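Local coordinates for putative nudix hydrolase family member (Chromobacterium violaceum, PDB 3F13), which is a putative Nudix-family hydrolase, probably magnesium-dependent, whose own substrate is not established, at residues G49-R52 / S53-L56. Sequence-based numbering, arbitrary orientation.
Sequences GELR and SQAL
Gln-54, in the first turn of helix 52-64, reaches back with its side-chain amide to the backbone N-H of Leu-51, the N-cap residue. CG lies beside the backbone N (chi1 -76°) and the chain runs on extended, bringing OE1 to 3.0 Å from Leu-51 N. The bond is fairly straight, but the donor stands above the amide plane rather than on a lone pair. A water hydrogen bonded to both Gly-49 O and Gln-54 OE1 gives that oxygen a second donor. Gln-54 sits at N3, so its bond to the N-cap N-H is one half of a capping box; the reciprocal half is missing, because leucine has no polar side chain to return it. Leu-51 O accepts from Ala-55 N at 2.9 Å, the first ordinary helical bond.

Glu-50 passes on another side of the Gln-54 stem, its CG 3.5 Å from Gln-54 CB, with the carboxylate and amide planes 79° apart. Extended past CG, it lays its carboxylate against CA and CB of Ala-55, OE2 lying 3.4 Å from the CB methyl, while OE1 forms a salt bridge with Arg-58 and OE2 bonds to Asn-47 N. Arg-52 heads off to the strands, where NH2 meets Ala-83 O, while Ser-53 OG bonds to Ile-68 O of the second subunit.

Residues 49-56 lie within the Nudix box, the loop-helix-loop motif of this family, in whose pattern Glu-50 is the first conserved glutamate and Arg-58 the arginine. Their salt bridge is thus an internal brace of the motif, as in relatives: gripped at both oxygens, the carboxylate links the loop at Asn-47 to the second turn of the helix at Arg-58.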
ATOM      1  N   GLY B  49      15.635  -4.514   9.636  1.00 32.65           N
ATOM      2  CA  GLY B  49      15.807  -3.665   8.469  1.00 31.47           C
ATOM      3  C   GLY B  49      14.598  -3.534   7.553  1.00 32.16           C
ATOM      4  O   GLY B  49      14.637  -2.768   6.588  1.00 32.38           O
ATOM      5  N   GLU B  50      13.533  -4.280   7.849  1.00 30.84           N
ATOM      6  CA  GLU B  50      12.362  -4.377   6.977  1.00 30.46           C
ATOM      7  C   GLU B  50      11.160  -3.796   7.696  1.00 29.14           C
ATOM      8  O   GLU B  50      10.813  -4.260   8.786  1.00 28.01           O
ATOM      9  CB  GLU B  50      12.045  -5.852   6.695  1.00 30.25           C
ATOM     10  CG  GLU B  50      10.934  -6.091   5.688  1.00 33.74           C
ATOM     11  CD  GLU B  50      10.621  -7.573   5.521  1.00 34.75           C
ATOM     12  OE1 GLU B  50      10.397  -8.008   4.360  1.00 36.98           O
ATOM     13  OE2 GLU B  50      10.614  -8.296   6.546  1.00 35.49           O
ATOM     14  N   LEU B  51      10.521  -2.794   7.092  1.00 27.62           N
ATOM     15  CA  LEU B  51       9.279  -2.264   7.634  1.00 26.79           C
ATOM     16  C   LEU B  51       8.167  -3.322   7.604  1.00 26.05           C
ATOM     17  O   LEU B  51       8.186  -4.235   6.776  1.00 25.37           O
ATOM     18  CB  LEU B  51       8.841  -1.087   6.772  1.00 25.72           C
ATOM     19  CG  LEU B  51       9.829   0.073   6.783  1.00 27.67           C
ATOM     20  CD1 LEU B  51       9.442   1.119   5.708  1.00 32.08           C
ATOM     21  CD2 LEU B  51       9.889   0.729   8.166  1.00 30.13           C
ATOM     22  N   ARG B  52       7.206  -3.213   8.509  1.00 25.09           N
ATOM     23  CA  ARG B  52       6.042  -4.110   8.482  1.00 25.19           C
ATOM     24  C   ARG B  52       5.275  -4.037   7.168  1.00 25.67           C
ATOM     25  O   ARG B  52       4.738  -5.031   6.695  1.00 25.57           O
ATOM     26  CB  ARG B  52       5.148  -3.871   9.706  1.00 25.67           C
ATOM     27  CG  ARG B  52       5.707  -4.669  10.879  1.00 24.16           C
ATOM     28  CD  ARG B  52       5.141  -4.292  12.222  1.00 25.01           C
ATOM     29  NE  ARG B  52       5.719  -3.050  12.712  1.00 26.13           N
ATOM     30  CZ  ARG B  52       5.466  -2.538  13.926  1.00 26.68           C
ATOM     31  NH1 ARG B  52       6.001  -1.393  14.261  1.00 28.57           N
ATOM     32  NH2 ARG B  52       4.705  -3.189  14.821  1.00 27.17           N
ATOM     33  N   SER B  53       5.259  -2.866   6.547  1.00 25.87           N
ATOM     34  CA  SER B  53       4.499  -2.769   5.309  1.00 26.63           C
ATOM     35  C   SER B  53       5.254  -3.554   4.238  1.00 26.75           C
ATOM     36  O   SER B  53       4.630  -4.148   3.381  1.00 29.07           O
ATOM     37  CB  SER B  53       4.346  -1.316   4.891  1.00 26.50           C
ATOM     38  OG  SER B  53       5.608  -0.680   4.906  1.00 26.71           O
ATOM     39  N   GLN B  54       6.594  -3.643   4.340  1.00 27.63           N
ATOM     40  CA  GLN B  54       7.372  -4.452   3.393  1.00 27.93           C
ATOM     41  C   GLN B  54       7.148  -5.934   3.661  1.00 27.72           C
ATOM     42  O   GLN B  54       6.956  -6.746   2.751  1.00 27.95           O
ATOM     43  CB  GLN B  54       8.868  -4.187   3.550  1.00 27.59           C
ATOM     44  CG  GLN B  54       9.311  -2.897   2.946  1.00 30.71           C
ATOM     45  CD  GLN B  54      10.791  -2.647   3.197  1.00 32.43           C
ATOM     46  OE1 GLN B  54      11.169  -2.120   4.238  1.00 31.86           O
ATOM     47  NE2 GLN B  54      11.629  -3.031   2.237  1.00 36.92           N
ATOM     48  N   ALA B  55       7.223  -6.288   4.920  1.00 27.53           N
ATOM     49  CA  ALA B  55       7.023  -7.655   5.295  1.00 28.00           C
ATOM     50  C   ALA B  55       5.612  -8.114   4.883  1.00 27.83           C
ATOM     51  O   ALA B  55       5.410  -9.246   4.460  1.00 28.11           O
ATOM     52  CB  ALA B  55       7.246  -7.786   6.785  1.00 28.97           C
ATOM     53  N   LEU B  56       4.618  -7.228   4.989  1.00 26.69           N
ATOM     54  CA  LEU B  56       3.253  -7.651   4.653  1.00 26.35           C
ATOM     55  C   LEU B  56       3.178  -8.135   3.183  1.00 25.86           C
ATOM     56  O   LEU B  56       2.624  -9.199   2.882  1.00 25.82           O
ATOM     57  CB  LEU B  56       2.250  -6.520   4.890  1.00 27.45           C
ATOM     58  CG  LEU B  56       0.833  -7.200   4.929  1.00 28.11           C
ATOM     59  CD1 LEU B  56       0.951  -8.479   5.797  1.00 33.56           C
ATOM     60  CD2 LEU B  56      -0.299  -6.401   5.444  1.00 32.03           C
TER
HETATM   61  O   HOH W   1      13.402  -0.854   5.411  1.00 38.01           O